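PDB 3NCO: endoglucanase FnCel5A from Fervidobacterium nodosum, which probably hydrolyses internal beta-1,4-glucosidic linkages of cellulose and related beta-glucans. Local coordinates for residues R53-V58 against K307-P312; F210-A215 against A297-Y302; E164-N169 against V193-I198; F139-E144 against P159-E164. All coordinates share one frame; numbering follows the deposited sequence.

Overall arrangement
The chain folds as an eight-stranded TIM barrel, and the four contacts fall on two sides of its centre. Contacts 1 and 2 lie on one side, with centres 16 Å apart. They touch directly: a probable hydrogen bond of 2.8 Å runs from I310 N to L301 O. Contacts 3 and 4 lie on the other side, with centres 9 Å apart. Both use helix 151-168 and they share E164. Contacts 2 and 3 are the farthest apart, about 35 Å between centres. Segment 139-144 of contact 4 runs past the end of its strand to N143 and E144, where family 5 enzymes usually carry a catalytic glutamate. A phosphate ion lies beside contact 2.

Contact 1: R53-V58 against K307-P312; sequences RGFDSV and KTWIEP
R53 meets E311 and W309, and F55 adds a second contact to W309. The charged interaction is a salt bridge. R53 NH2 donates to E311 OE2 at 2.7 Å and 155°, on the syn side of the carboxylate and close to the guanidinium plane. R53 NE reaches the same oxygen at 3.3 Å, a weak bond. OE2 is held by two nitrogens, while E311 OE1 bonds to T315 and R53 NH1 pairs with the C-terminal carboxylate of K320.

The next interaction is CH-pi. R53 CG sits over one face of the indole, 3.8 Å from the centroid of the W309 five-membered ring. CG is anti to the backbone N, and the bend at chi2 (60°) keeps the guanidinium above the five-membered ring, nearly perpendicular to it, with its edge turned to E311. Any cation-pi attraction is weak at most.

Apolar contact completes the set. F55 CE2 lies 3.6 Å from W309 CH2, with the ring planes oblique at 38°. L301 touches both rings.

G54 closes helix 44-53, between strands 22-25 and 57-60, with a Schellman motif at positive phi. The contact joins this helix end to the antiparallel hairpin after the last TIM-barrel strand.

Contact 2: F210-A215 against A297-Y302; sequences FTHQGA and AGFGLY. With PO4 (phosphate ion), chain F.
Q213 NE2 donates to F210 O at 2.9 Å and 160°, fastening the end of helix 208-211; T211, the last helical residue, and H212 just after it meet F299. The donor lies in the carbonyl plane, on a lone pair of F210 O. Q213 OE1 in turn accepts from the backbone N of V226, so both ends of this buried amide have partners.

Across the contact the meeting is aromatic. The edge of F299 points at a face of the H212 ring, an edge-to-face pair with centroids 5.7 Å apart and planes at 61°. F299 CG is anti to its carbonyl carbon, which turns the ring toward segment 210-215. F299 CE1 also comes within 3.8 Å of T211 O. The cluster extends further: H212 stacks with F208, and F299 makes an edge-to-face pair with W293. After H212 the chain makes a type II turn, closed by A215 N to H212 O at 3.1 Å, with G214 at positive phi.

At the far end of segment 297-302, A297 N donates to phosphate O3 at 2.9 Å. R304 also binds this ion, which probably comes from the crystallisation liquor. The contact packs the loop after strand 289-292 against the end of the short helix 208-211 and the turn after it, in the connection that follows strand 198-204. Such beta-to-alpha loops form the catalytic face of a TIM-barrel glycosidase.

Contact 3: E164-N169 against V193-I198; sequences EIRKTN and VDDKNI
R166 and D195 mark the closest backbone approach, with CA atoms 10.0 Å apart, as the last turn of helix 151-168 passes an irregular loop. In the TIM barrel this loop leads into strand 198-204, so the contact ties a barrel helix to the entry of a later strand.

The gap is bridged by the long R166 side chain, bent at chi2. It grips the D195 carboxylate side-on with two nitrogens, one to each oxygen. R166 NE donates to D195 OD2 at 2.7 Å, almost straight (176°) and onto the syn lone pair. R166 NH2 reaches D195 OD1 at 3.0 Å, more tilted, because the two flat groups are turned 33° apart. NH2 also makes a weak bond of 3.2 Å to N197 O.

On the opposite flank of the guanidinium, R166 NH1 donates to N169 O at 2.9 Å and also bonds to R172 O. These bonds at several nitrogens fix the rotation of the group. They link the helix end, the loop and the residues just before strand 174-177.

D195 is held from its own side by an Asx turn: N197 N donates to D195 OD1 at 2.8 Å, nearly along the C-O bond.

Contact 4: F139-E144 against P159-E164; sequences FEIFNE and PKVLGE
I141 and V161 lie flank to flank, pointing opposite ways. Both side chains point across to the other segment. The touching branches are I141 CG2 and V161 CG1, 3.8 Å apart. V161 CG1, anti to its backbone N (chi1 -179°), is the methyl that reaches the isoleucine. I141 CG2 also lies 3.9 Å from V161 CB, and I141 CG1 is 4.1 Å from V161 CG1.

The other branch of the isoleucine goes further along the helix. I141 CD1 ends beside L162, 4.2 Å from its backbone N and 4.4 Å from its CB. One isoleucine thus covers two successive helical residues, and no hydrogen bond crosses the contact.

This is the interior of a beta-alpha-beta unit of the TIM barrel, made of strand 137-140, helix 151-168 and strand 174-177. I141 lies at the C-terminal side of strand 137-140, and the helix packs over the outside of the sheet. V174 of the second strand touches both I141 and L162. From helix 112-130, V120 and W123 touch V161, and W123 NE1 bonds to I141 O.

Beyond I141 the chain runs on to N143 and E144. E144 OE2 is hydrogen-bonded to H203 ND1, and E144 N donates to D177 OD2.

Contact 1: R53-V58 against K307-P312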
loop_
_atom_site.group_PDB
_atom_site.type_symbol
_atom_site.label_atom_id
_atom_site.label_comp_id
_atom_site.label_asym_id
_atom_site.label_seq_id
_atom_site.Cartn_x
_atom_site.Cartn_y
_atom_site.Cartn_z
ATOM N N ARG A 53 15.307 12.424 -1.040
ATOM C CA ARG A 53 15.939 11.247 -1.654
ATOM C C ARG A 53 15.428 10.997 -3.063
ATOM O O ARG A 53 16.136 10.365 -3.882
ATOM C CB ARG A 53 15.789 10.007 -0.758
ATOM C CG ARG A 53 16.465 8.749 -1.303
ATOM C CD ARG A 53 18.007 8.951 -1.481
ATOM N NE ARG A 53 18.683 7.757 -1.996
ATOM C CZ ARG A 53 18.734 7.438 -3.294
ATOM N NH1 ARG A 53 18.156 8.233 -4.198
ATOM N NH2 ARG A 53 19.352 6.318 -3.695
ATOM N N GLY A 54 14.224 11.511 -3.345
ATOM C CA GLY A 54 13.700 11.506 -4.701
ATOM C C GLY A 54 12.455 10.643 -4.901
ATOM O O GLY A 54 12.014 10.465 -6.026
ATOM N N PHE A 55 11.873 10.130 -3.801
ATOM C CA PHE A 55 10.566 9.444 -3.895
ATOM C C PHE A 55 9.483 10.452 -4.310
ATOM O O PHE A 55 9.616 11.652 -4.000
ATOM C CB PHE A 55 10.206 8.785 -2.550
ATOM C CG PHE A 55 11.100 7.609 -2.231
ATOM C CD1 PHE A 55 10.868 6.379 -2.821
ATOM C CD2 PHE A 55 12.195 7.753 -1.385
ATOM C CE1 PHE A 55 11.686 5.266 -2.551
ATOM C CE2 PHE A 55 13.068 6.694 -1.148
ATOM C CZ PHE A 55 12.791 5.419 -1.699
ATOM N N ASP A 56 8.448 9.961 -5.017
ATOM C CA ASP A 56 7.341 10.831 -5.427
ATOM C C ASP A 56 6.164 10.819 -4.475
ATOM O O ASP A 56 5.364 11.756 -4.486
ATOM C CB ASP A 56 6.827 10.417 -6.811
ATOM C CG ASP A 56 7.919 10.394 -7.862
ATOM O OD1 ASP A 56 8.515 11.448 -8.151
ATOM O OD2 ASP A 56 8.186 9.274 -8.367
ATOM N N SER A 57 6.038 9.752 -3.690
ATOM C CA SER A 57 4.795 9.564 -2.931
ATOM C C SER A 57 5.044 8.706 -1.701
ATOM O O SER A 57 6.086 8.029 -1.596
ATOM C CB SER A 57 3.756 8.896 -3.834
ATOM O OG SER A 57 4.193 7.588 -4.168
ATOM N N VAL A 58 4.104 8.793 -0.774
ATOM C CA VAL A 58 4.183 7.983 0.433
ATOM C C VAL A 58 2.840 7.334 0.668
ATOM O O VAL A 58 1.793 7.957 0.504
ATOM C CB VAL A 58 4.566 8.893 1.683
ATOM C CG1 VAL A 58 3.638 10.075 1.887
ATOM C CG2 VAL A 58 4.844 8.094 2.919
ATOM N N LYS A 307 20.841 7.901 10.439
ATOM C CA LYS A 307 20.154 8.926 9.651
ATOM C C LYS A 307 20.694 8.934 8.210
ATOM O O LYS A 307 20.969 10.003 7.617
ATOM C CB LYS A 307 20.274 10.309 10.325
ATOM C CG LYS A 307 19.831 10.284 11.804
ATOM C CD LYS A 307 19.974 11.686 12.451
ATOM C CE LYS A 307 18.679 12.476 12.186
ATOM N NZ LYS A 307 17.630 12.309 13.286
ATOM N N THR A 308 20.809 7.722 7.655
ATOM C CA THR A 308 21.280 7.525 6.280
ATOM C C THR A 308 20.497 6.422 5.594
ATOM O O THR A 308 20.012 5.489 6.239
ATOM C CB THR A 308 22.783 7.148 6.255
ATOM O OG1 THR A 308 22.989 5.940 7.010
ATOM C CG2 THR A 308 23.620 8.277 6.868
ATOM N N TRP A 309 20.407 6.532 4.279
ATOM C CA TRP A 309 19.811 5.459 3.473
ATOM C C TRP A 309 20.762 4.266 3.284
ATOM O O TRP A 309 21.978 4.451 3.127
ATOM C CB TRP A 309 19.428 6.000 2.102
ATOM C CG TRP A 309 18.374 7.073 2.175
ATOM C CD1 TRP A 309 18.583 8.441 2.240
ATOM C CD2 TRP A 309 16.962 6.882 2.177
ATOM N NE1 TRP A 309 17.362 9.089 2.299
ATOM C CE2 TRP A 309 16.359 8.159 2.257
ATOM C CE3 TRP A 309 16.141 5.751 2.112
ATOM C CZ2 TRP A 309 14.966 8.332 2.288
ATOM C CZ3 TRP A 309 14.760 5.917 2.167
ATOM C CH2 TRP A 309 14.183 7.200 2.223
ATOM N N ILE A 310 20.209 3.060 3.368
ATOM C CA ILE A 310 20.940 1.842 3.090
ATOM C C ILE A 310 21.102 1.771 1.586
ATOM O O ILE A 310 20.124 1.856 0.836
ATOM C CB ILE A 310 20.179 0.601 3.626
ATOM C CG1 ILE A 310 20.020 0.729 5.151
ATOM C CG2 ILE A 310 20.911 -0.726 3.262
ATOM C CD1 ILE A 310 18.860 -0.108 5.700
ATOM N N GLU A 311 22.357 1.670 1.152
ATOM C CA GLU A 311 22.675 1.656 -0.269
ATOM C C GLU A 311 23.527 0.426 -0.574
ATOM O O GLU A 311 24.364 0.031 0.246
ATOM C CB GLU A 311 23.494 2.906 -0.652
ATOM C CG GLU A 311 22.725 4.216 -0.619
ATOM C CD GLU A 311 21.615 4.325 -1.668
ATOM O OE1 GLU A 311 21.499 3.423 -2.521
ATOM O OE2 GLU A 311 20.862 5.326 -1.636
ATOM N N PRO A 312 23.365 -0.142 -1.779
ATOM C CA PRO A 312 22.471 0.292 -2.866
ATOM C C PRO A 312 21.016 -0.195 -2.813
ATOM O O PRO A 312 20.284 -0.018 -3.804
ATOM C CB PRO A 312 23.166 -0.272 -4.116
ATOM C CG PRO A 312 23.800 -1.538 -3.623
ATOM C CD PRO A 312 24.203 -1.286 -2.188
#

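Contact 2: F210-A215 against A297-Y302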
loop_
_atom_site.group_PDB
_atom_site.type_symbol
_atom_site.label_atom_id
_atom_site.label_comp_id
_atom_site.label_asym_id
_atom_site.label_seq_id
_atom_site.Cartn_x
_atom_site.Cartn_y
_atom_site.Cartn_z
ATOM N N PHE A 210 11.641 -16.514 -0.158
ATOM C CA PHE A 210 12.780 -15.603 -0.210
ATOM C C PHE A 210 12.505 -14.307 0.552
ATOM O O PHE A 210 13.296 -13.902 1.415
ATOM C CB PHE A 210 13.231 -15.280 -1.641
ATOM C CG PHE A 210 14.259 -14.170 -1.681
ATOM C CD1 PHE A 210 15.565 -14.397 -1.223
ATOM C CD2 PHE A 210 13.912 -12.886 -2.063
ATOM C CE1 PHE A 210 16.492 -13.370 -1.185
ATOM C CE2 PHE A 210 14.826 -11.833 -2.023
ATOM C CZ PHE A 210 16.121 -12.072 -1.592
ATOM N N THR A 211 11.383 -13.636 0.252
ATOM C CA THR A 211 11.183 -12.305 0.822
ATOM C C THR A 211 10.823 -12.387 2.309
ATOM O O THR A 211 10.983 -11.398 3.045
ATOM C CB THR A 211 10.041 -11.550 0.122
ATOM O OG1 THR A 211 8.800 -12.257 0.347
ATOM C CG2 THR A 211 10.356 -11.346 -1.417
ATOM N N HIS A 212 10.325 -13.552 2.756
ATOM C CA HIS A 212 9.913 -13.657 4.168
ATOM C C HIS A 212 10.718 -14.686 4.935
ATOM O O HIS A 212 10.301 -15.088 6.028
ATOM C CB HIS A 212 8.404 -13.940 4.310
ATOM C CG HIS A 212 7.559 -12.787 3.919
ATOM N ND1 HIS A 212 6.710 -12.132 4.797
ATOM C CD2 HIS A 212 7.482 -12.122 2.743
ATOM C CE1 HIS A 212 6.140 -11.114 4.166
ATOM N NE2 HIS A 212 6.588 -11.088 2.921
ATOM N N GLN A 213 11.892 -15.082 4.419
ATOM C CA GLN A 213 12.733 -16.024 5.176
ATOM C C GLN A 213 13.094 -15.405 6.522
ATOM O O GLN A 213 13.393 -14.192 6.637
ATOM C CB GLN A 213 13.983 -16.394 4.399
ATOM C CG GLN A 213 14.913 -15.223 4.168
ATOM C CD GLN A 213 16.020 -15.604 3.207
ATOM O OE1 GLN A 213 16.932 -16.350 3.570
ATOM N NE2 GLN A 213 15.911 -15.154 1.946
ATOM N N GLY A 214 13.006 -16.230 7.556
ATOM C CA GLY A 214 13.369 -15.770 8.901
ATOM C C GLY A 214 12.376 -14.850 9.612
ATOM O O GLY A 214 12.582 -14.517 10.796
ATOM N N ALA A 215 11.312 -14.437 8.938
ATOM C CA ALA A 215 10.282 -13.584 9.536
ATOM C C ALA A 215 9.515 -14.417 10.578
ATOM O O ALA A 215 8.813 -15.392 10.229
ATOM C CB ALA A 215 9.368 -13.047 8.476
ATOM N N ALA A 297 12.226 -0.102 10.015
ATOM C CA ALA A 297 11.887 -1.431 10.538
ATOM C C ALA A 297 12.486 -2.561 9.658
ATOM O O ALA A 297 13.498 -2.338 8.963
ATOM C CB ALA A 297 10.366 -1.600 10.773
ATOM N N GLY A 298 11.923 -3.778 9.753
ATOM C CA GLY A 298 12.581 -5.009 9.222
ATOM C C GLY A 298 12.833 -5.081 7.728
ATOM O O GLY A 298 13.732 -5.827 7.284
ATOM N N PHE A 299 12.035 -4.339 6.948
ATOM C CA PHE A 299 12.233 -4.282 5.486
ATOM C C PHE A 299 12.846 -2.913 5.090
ATOM O O PHE A 299 12.845 -2.545 3.903
ATOM C CB PHE A 299 10.901 -4.410 4.715
ATOM C CG PHE A 299 10.244 -5.780 4.823
ATOM C CD1 PHE A 299 10.198 -6.666 3.730
ATOM C CD2 PHE A 299 9.597 -6.131 6.001
ATOM C CE1 PHE A 299 9.563 -7.913 3.837
ATOM C CE2 PHE A 299 8.955 -7.336 6.116
ATOM C CZ PHE A 299 8.945 -8.241 5.020
ATOM N N GLY A 300 13.373 -2.185 6.055
ATOM C CA GLY A 300 13.605 -0.722 5.918
ATOM C C GLY A 300 14.705 -0.276 4.985
ATOM O O GLY A 300 15.760 -0.934 4.883
ATOM N N LEU A 301 14.473 0.847 4.301
ATOM C CA LEU A 301 15.530 1.496 3.501
ATOM C C LEU A 301 16.354 2.515 4.259
ATOM O O LEU A 301 17.502 2.827 3.855
ATOM C CB LEU A 301 14.941 2.223 2.263
ATOM C CG LEU A 301 14.184 1.334 1.258
ATOM C CD1 LEU A 301 13.696 2.128 0.056
ATOM C CD2 LEU A 301 15.103 0.202 0.789
ATOM N N TYR A 302 15.761 3.061 5.318
ATOM C CA TYR A 302 16.390 4.165 6.015
ATOM C C TYR A 302 16.826 3.724 7.394
ATOM O O TYR A 302 16.000 3.228 8.176
ATOM C CB TYR A 302 15.401 5.295 6.128
ATOM C CG TYR A 302 15.979 6.555 6.718
ATOM C CD1 TYR A 302 16.822 7.393 5.958
ATOM C CD2 TYR A 302 15.687 6.931 8.031
ATOM C CE1 TYR A 302 17.352 8.588 6.511
ATOM C CE2 TYR A 302 16.182 8.134 8.576
ATOM C CZ TYR A 302 16.983 8.951 7.829
ATOM O OH TYR A 302 17.441 10.082 8.405
HETATM P P PO4 F . 15.743 0.966 10.878
HETATM O O1 PO4 F . 17.035 0.131 10.887
HETATM O O2 PO4 F . 15.317 1.119 9.403
HETATM O O3 PO4 F . 14.621 0.214 11.611
HETATM O O4 PO4 F . 16.084 2.344 11.440
#

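Contact 3: E164-N169 against V193-I198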
loop_
_atom_site.group_PDB
_atom_site.type_symbol
_atom_site.label_atom_id
_atom_site.label_comp_id
_atom_site.label_asym_id
_atom_site.label_seq_id
_atom_site.Cartn_x
_atom_site.Cartn_y
_atom_site.Cartn_z
ATOM N N GLU A 164 -20.037 5.891 -0.238
ATOM C CA GLU A 164 -19.968 6.901 0.825
ATOM C C GLU A 164 -18.830 7.886 0.575
ATOM O O GLU A 164 -18.975 9.092 0.791
ATOM C CB GLU A 164 -19.787 6.234 2.186
ATOM C CG GLU A 164 -21.095 5.574 2.662
ATOM C CD GLU A 164 -22.196 6.594 2.913
ATOM O OE1 GLU A 164 -21.908 7.757 3.263
ATOM O OE2 GLU A 164 -23.368 6.221 2.755
ATOM N N ILE A 165 -17.689 7.387 0.116
ATOM C CA ILE A 165 -16.603 8.306 -0.235
ATOM C C ILE A 165 -17.047 9.312 -1.296
ATOM O O ILE A 165 -16.764 10.528 -1.181
ATOM C CB ILE A 165 -15.348 7.518 -0.732
ATOM C CG1 ILE A 165 -14.729 6.697 0.427
ATOM C CG2 ILE A 165 -14.305 8.460 -1.422
ATOM C CD1 ILE A 165 -13.618 5.689 -0.001
ATOM N N ARG A 166 -17.713 8.810 -2.334
ATOM C CA ARG A 166 -18.061 9.642 -3.493
ATOM C C ARG A 166 -19.067 10.754 -3.185
ATOM O O ARG A 166 -19.171 11.703 -3.965
ATOM C CB ARG A 166 -18.510 8.749 -4.661
ATOM C CG ARG A 166 -17.366 8.002 -5.263
ATOM C CD ARG A 166 -16.711 8.769 -6.341
ATOM N NE ARG A 166 -15.549 8.047 -6.890
ATOM C CZ ARG A 166 -14.276 8.324 -6.633
ATOM N NH1 ARG A 166 -13.902 9.296 -5.832
ATOM N NH2 ARG A 166 -13.366 7.583 -7.211
ATOM N N LYS A 167 -19.785 10.633 -2.065
ATOM C CA LYS A 167 -20.779 11.628 -1.662
ATOM C C LYS A 167 -20.095 12.986 -1.405
ATOM O O LYS A 167 -20.632 14.036 -1.752
ATOM C CB LYS A 167 -21.546 11.175 -0.407
ATOM C CG LYS A 167 -22.607 10.137 -0.701
ATOM C CD LYS A 167 -23.395 9.782 0.534
ATOM C CE LYS A 167 -24.404 8.694 0.224
ATOM N NZ LYS A 167 -25.111 8.332 1.495
ATOM N N THR A 168 -18.915 12.937 -0.792
ATOM C CA THR A 168 -18.160 14.130 -0.433
ATOM C C THR A 168 -16.901 14.354 -1.308
ATOM O O THR A 168 -16.381 15.461 -1.368
ATOM C CB THR A 168 -17.696 14.062 1.043
ATOM O OG1 THR A 168 -17.040 12.816 1.292
ATOM C CG2 THR A 168 -18.884 14.231 2.009
ATOM N N ASN A 169 -16.435 13.295 -1.976
ATOM C CA ASN A 169 -15.215 13.322 -2.803
ATOM C C ASN A 169 -15.548 12.696 -4.171
ATOM O O ASN A 169 -15.256 11.506 -4.430
ATOM C CB ASN A 169 -14.090 12.502 -2.140
ATOM C CG ASN A 169 -13.589 13.114 -0.848
ATOM O OD1 ASN A 169 -12.540 13.740 -0.821
ATOM N ND2 ASN A 169 -14.354 12.947 0.227
ATOM N N VAL A 193 -16.058 -1.520 -10.827
ATOM C CA VAL A 193 -17.302 -0.759 -10.917
ATOM C C VAL A 193 -17.045 0.322 -11.956
ATOM O O VAL A 193 -15.901 0.537 -12.352
ATOM C CB VAL A 193 -17.677 -0.130 -9.568
ATOM C CG1 VAL A 193 -18.042 -1.258 -8.564
ATOM C CG2 VAL A 193 -16.573 0.715 -9.055
ATOM N N ASP A 194 -18.106 0.952 -12.422
ATOM C CA ASP A 194 -17.962 1.971 -13.445
ATOM C C ASP A 194 -17.589 3.271 -12.778
ATOM O O ASP A 194 -18.460 4.107 -12.508
ATOM C CB ASP A 194 -19.292 2.137 -14.187
ATOM C CG ASP A 194 -19.130 2.943 -15.485
ATOM O OD1 ASP A 194 -17.977 3.256 -15.899
ATOM O OD2 ASP A 194 -20.158 3.255 -16.084
ATOM N N ASP A 195 -16.309 3.445 -12.494
ATOM C CA ASP A 195 -15.831 4.668 -11.848
ATOM C C ASP A 195 -14.516 4.938 -12.543
ATOM O O ASP A 195 -13.637 4.047 -12.595
ATOM C CB ASP A 195 -15.630 4.421 -10.336
ATOM C CG ASP A 195 -15.314 5.715 -9.547
ATOM O OD1 ASP A 195 -14.314 6.387 -9.815
ATOM O OD2 ASP A 195 -16.079 6.084 -8.639
ATOM N N LYS A 196 -14.380 6.173 -13.022
ATOM C CA LYS A 196 -13.184 6.613 -13.755
ATOM C C LYS A 196 -12.034 7.094 -12.902
ATOM O O LYS A 196 -10.983 7.449 -13.439
ATOM C CB LYS A 196 -13.527 7.708 -14.778
ATOM C CG LYS A 196 -14.492 7.284 -15.896
ATOM C CD LYS A 196 -14.422 5.774 -16.220
ATOM C CE LYS A 196 -15.256 5.449 -17.443
ATOM N NZ LYS A 196 -14.718 6.172 -18.634
ATOM N N ASN A 197 -12.211 7.104 -11.583
ATOM C CA ASN A 197 -11.147 7.577 -10.738
ATOM C C ASN A 197 -10.733 6.503 -9.759
ATOM O O ASN A 197 -10.552 6.791 -8.564
ATOM C CB ASN A 197 -11.566 8.887 -10.032
ATOM C CG ASN A 197 -11.660 10.041 -11.015
ATOM O OD1 ASN A 197 -12.743 10.546 -11.294
ATOM N ND2 ASN A 197 -10.506 10.444 -11.551
ATOM N N ILE A 198 -10.596 5.253 -10.238
ATOM C CA ILE A 198 -10.047 4.179 -9.407
ATOM C C ILE A 198 -8.693 3.670 -9.959
ATOM O O ILE A 198 -8.436 3.760 -11.163
ATOM C CB ILE A 198 -11.033 3.001 -9.178
ATOM C CG1 ILE A 198 -11.502 2.391 -10.501
ATOM C CG2 ILE A 198 -12.230 3.480 -8.325
ATOM C CD1 ILE A 198 -12.148 0.927 -10.296
#

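Contact 4: F139-E144 against P159-E164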
loop_
_atom_site.group_PDB
_atom_site.type_symbol
_atom_site.label_atom_id
_atom_site.label_comp_id
_atom_site.label_asym_id
_atom_site.label_seq_id
_atom_site.Cartn_x
_atom_site.Cartn_y
_atom_site.Cartn_z
ATOM N N PHE A 139 -7.264 8.111 -1.614
ATOM C CA PHE A 139 -7.767 7.201 -0.582
ATOM C C PHE A 139 -7.540 5.755 -1.008
ATOM O O PHE A 139 -7.441 5.483 -2.213
ATOM C CB PHE A 139 -9.277 7.360 -0.419
ATOM C CG PHE A 139 -9.687 8.705 0.119
ATOM C CD1 PHE A 139 -8.725 9.499 0.752
ATOM C CD2 PHE A 139 -11.040 9.151 0.056
ATOM C CE1 PHE A 139 -9.035 10.733 1.261
ATOM C CE2 PHE A 139 -11.404 10.399 0.595
ATOM C CZ PHE A 139 -10.405 11.197 1.226
ATOM N N GLU A 140 -7.469 4.823 -0.052
ATOM C CA GLU A 140 -7.294 3.415 -0.366
ATOM C C GLU A 140 -8.163 2.603 0.592
ATOM O O GLU A 140 -7.811 2.505 1.758
ATOM C CB GLU A 140 -5.825 3.039 -0.197
ATOM C CG GLU A 140 -5.622 1.528 -0.485
ATOM C CD GLU A 140 -4.194 1.028 -0.343
ATOM O OE1 GLU A 140 -3.332 1.831 0.070
ATOM O OE2 GLU A 140 -3.946 -0.146 -0.617
ATOM N N ILE A 141 -9.304 2.096 0.113
ATOM C CA ILE A 141 -10.355 1.575 0.993
ATOM C C ILE A 141 -9.890 0.586 2.055
ATOM O O ILE A 141 -10.177 0.763 3.249
ATOM C CB ILE A 141 -11.471 0.926 0.173
ATOM C CG1 ILE A 141 -12.173 2.068 -0.564
ATOM C CG2 ILE A 141 -12.539 0.278 1.109
ATOM C CD1 ILE A 141 -13.144 1.565 -1.666
ATOM N N PHE A 142 -9.136 -0.437 1.626
ATOM C CA PHE A 142 -8.664 -1.446 2.579
ATOM C C PHE A 142 -7.421 -2.165 2.084
ATOM O O PHE A 142 -7.319 -2.516 0.909
ATOM C CB PHE A 142 -9.769 -2.440 2.962
ATOM C CG PHE A 142 -9.442 -3.267 4.162
ATOM C CD1 PHE A 142 -9.216 -2.675 5.427
ATOM C CD2 PHE A 142 -9.294 -4.642 4.018
ATOM C CE1 PHE A 142 -8.853 -3.472 6.528
ATOM C CE2 PHE A 142 -8.980 -5.449 5.113
ATOM C CZ PHE A 142 -8.756 -4.877 6.357
ATOM N N ASN A 143 -6.510 -2.430 3.013
ATOM C CA ASN A 143 -5.285 -3.164 2.711
ATOM C C ASN A 143 -5.526 -4.665 2.732
ATOM O O ASN A 143 -5.990 -5.226 3.711
ATOM C CB ASN A 143 -4.288 -2.825 3.819
ATOM C CG ASN A 143 -2.981 -3.552 3.671
ATOM O OD1 ASN A 143 -2.631 -4.423 4.499
ATOM N ND2 ASN A 143 -2.312 -3.264 2.646
ATOM N N GLU A 144 -5.161 -5.318 1.619
ATOM C CA GLU A 144 -5.151 -6.807 1.621
ATOM C C GLU A 144 -6.428 -7.463 2.175
ATOM O O GLU A 144 -6.414 -8.056 3.240
ATOM C CB GLU A 144 -3.925 -7.308 2.392
ATOM C CG GLU A 144 -2.660 -6.981 1.647
ATOM C CD GLU A 144 -1.428 -7.513 2.302
ATOM O OE1 GLU A 144 -1.518 -8.105 3.395
ATOM O OE2 GLU A 144 -0.329 -7.313 1.784
ATOM N N PRO A 159 -17.671 -1.437 -3.077
ATOM C CA PRO A 159 -18.531 -0.404 -3.696
ATOM C C PRO A 159 -19.405 0.320 -2.698
ATOM O O PRO A 159 -19.720 1.485 -2.964
ATOM C CB PRO A 159 -19.378 -1.193 -4.724
ATOM C CG PRO A 159 -18.540 -2.457 -5.002
ATOM C CD PRO A 159 -18.013 -2.781 -3.604
ATOM N N LYS A 160 -19.796 -0.314 -1.578
ATOM C CA LYS A 160 -20.583 0.430 -0.585
ATOM C C LYS A 160 -19.722 1.512 0.038
ATOM O O LYS A 160 -20.165 2.676 0.222
ATOM C CB LYS A 160 -21.098 -0.507 0.485
ATOM C CG LYS A 160 -22.022 -1.580 -0.116
ATOM C CD LYS A 160 -22.536 -2.521 0.950
ATOM C CE LYS A 160 -23.397 -3.611 0.297
ATOM N NZ LYS A 160 -23.705 -4.696 1.271
ATOM N N VAL A 161 -18.452 1.159 0.289
ATOM C CA VAL A 161 -17.556 2.148 0.890
ATOM C C VAL A 161 -17.353 3.281 -0.118
ATOM O O VAL A 161 -17.451 4.469 0.230
ATOM C CB VAL A 161 -16.205 1.525 1.300
ATOM C CG1 VAL A 161 -15.383 2.620 1.913
ATOM C CG2 VAL A 161 -16.446 0.441 2.335
ATOM N N LEU A 162 -17.067 2.894 -1.366
ATOM C CA LEU A 162 -16.829 3.867 -2.449
ATOM C C LEU A 162 -18.012 4.839 -2.592
ATOM O O LEU A 162 -17.810 6.056 -2.734
ATOM C CB LEU A 162 -16.621 3.143 -3.773
ATOM C CG LEU A 162 -16.241 4.009 -4.990
ATOM C CD1 LEU A 162 -14.956 4.818 -4.706
ATOM C CD2 LEU A 162 -16.063 3.079 -6.179
ATOM N N GLY A 163 -19.235 4.306 -2.495
ATOM C CA GLY A 163 -20.449 5.134 -2.516
ATOM C C GLY A 163 -20.434 6.235 -1.468
ATOM O O GLY A 163 -20.769 7.425 -1.761
ATOM N N GLU A 164 -20.037 5.891 -0.238
ATOM C CA GLU A 164 -19.968 6.901 0.825
ATOM C C GLU A 164 -18.830 7.886 0.575
ATOM O O GLU A 164 -18.975 9.092 0.791
ATOM C CB GLU A 164 -19.787 6.234 2.186
ATOM C CG GLU A 164 -21.095 5.574 2.662
ATOM C CD GLU A 164 -22.196 6.594 2.913
ATOM O OE1 GLU A 164 -21.908 7.757 3.263
ATOM O OE2 GLU A 164 -23.368 6.221 2.755
#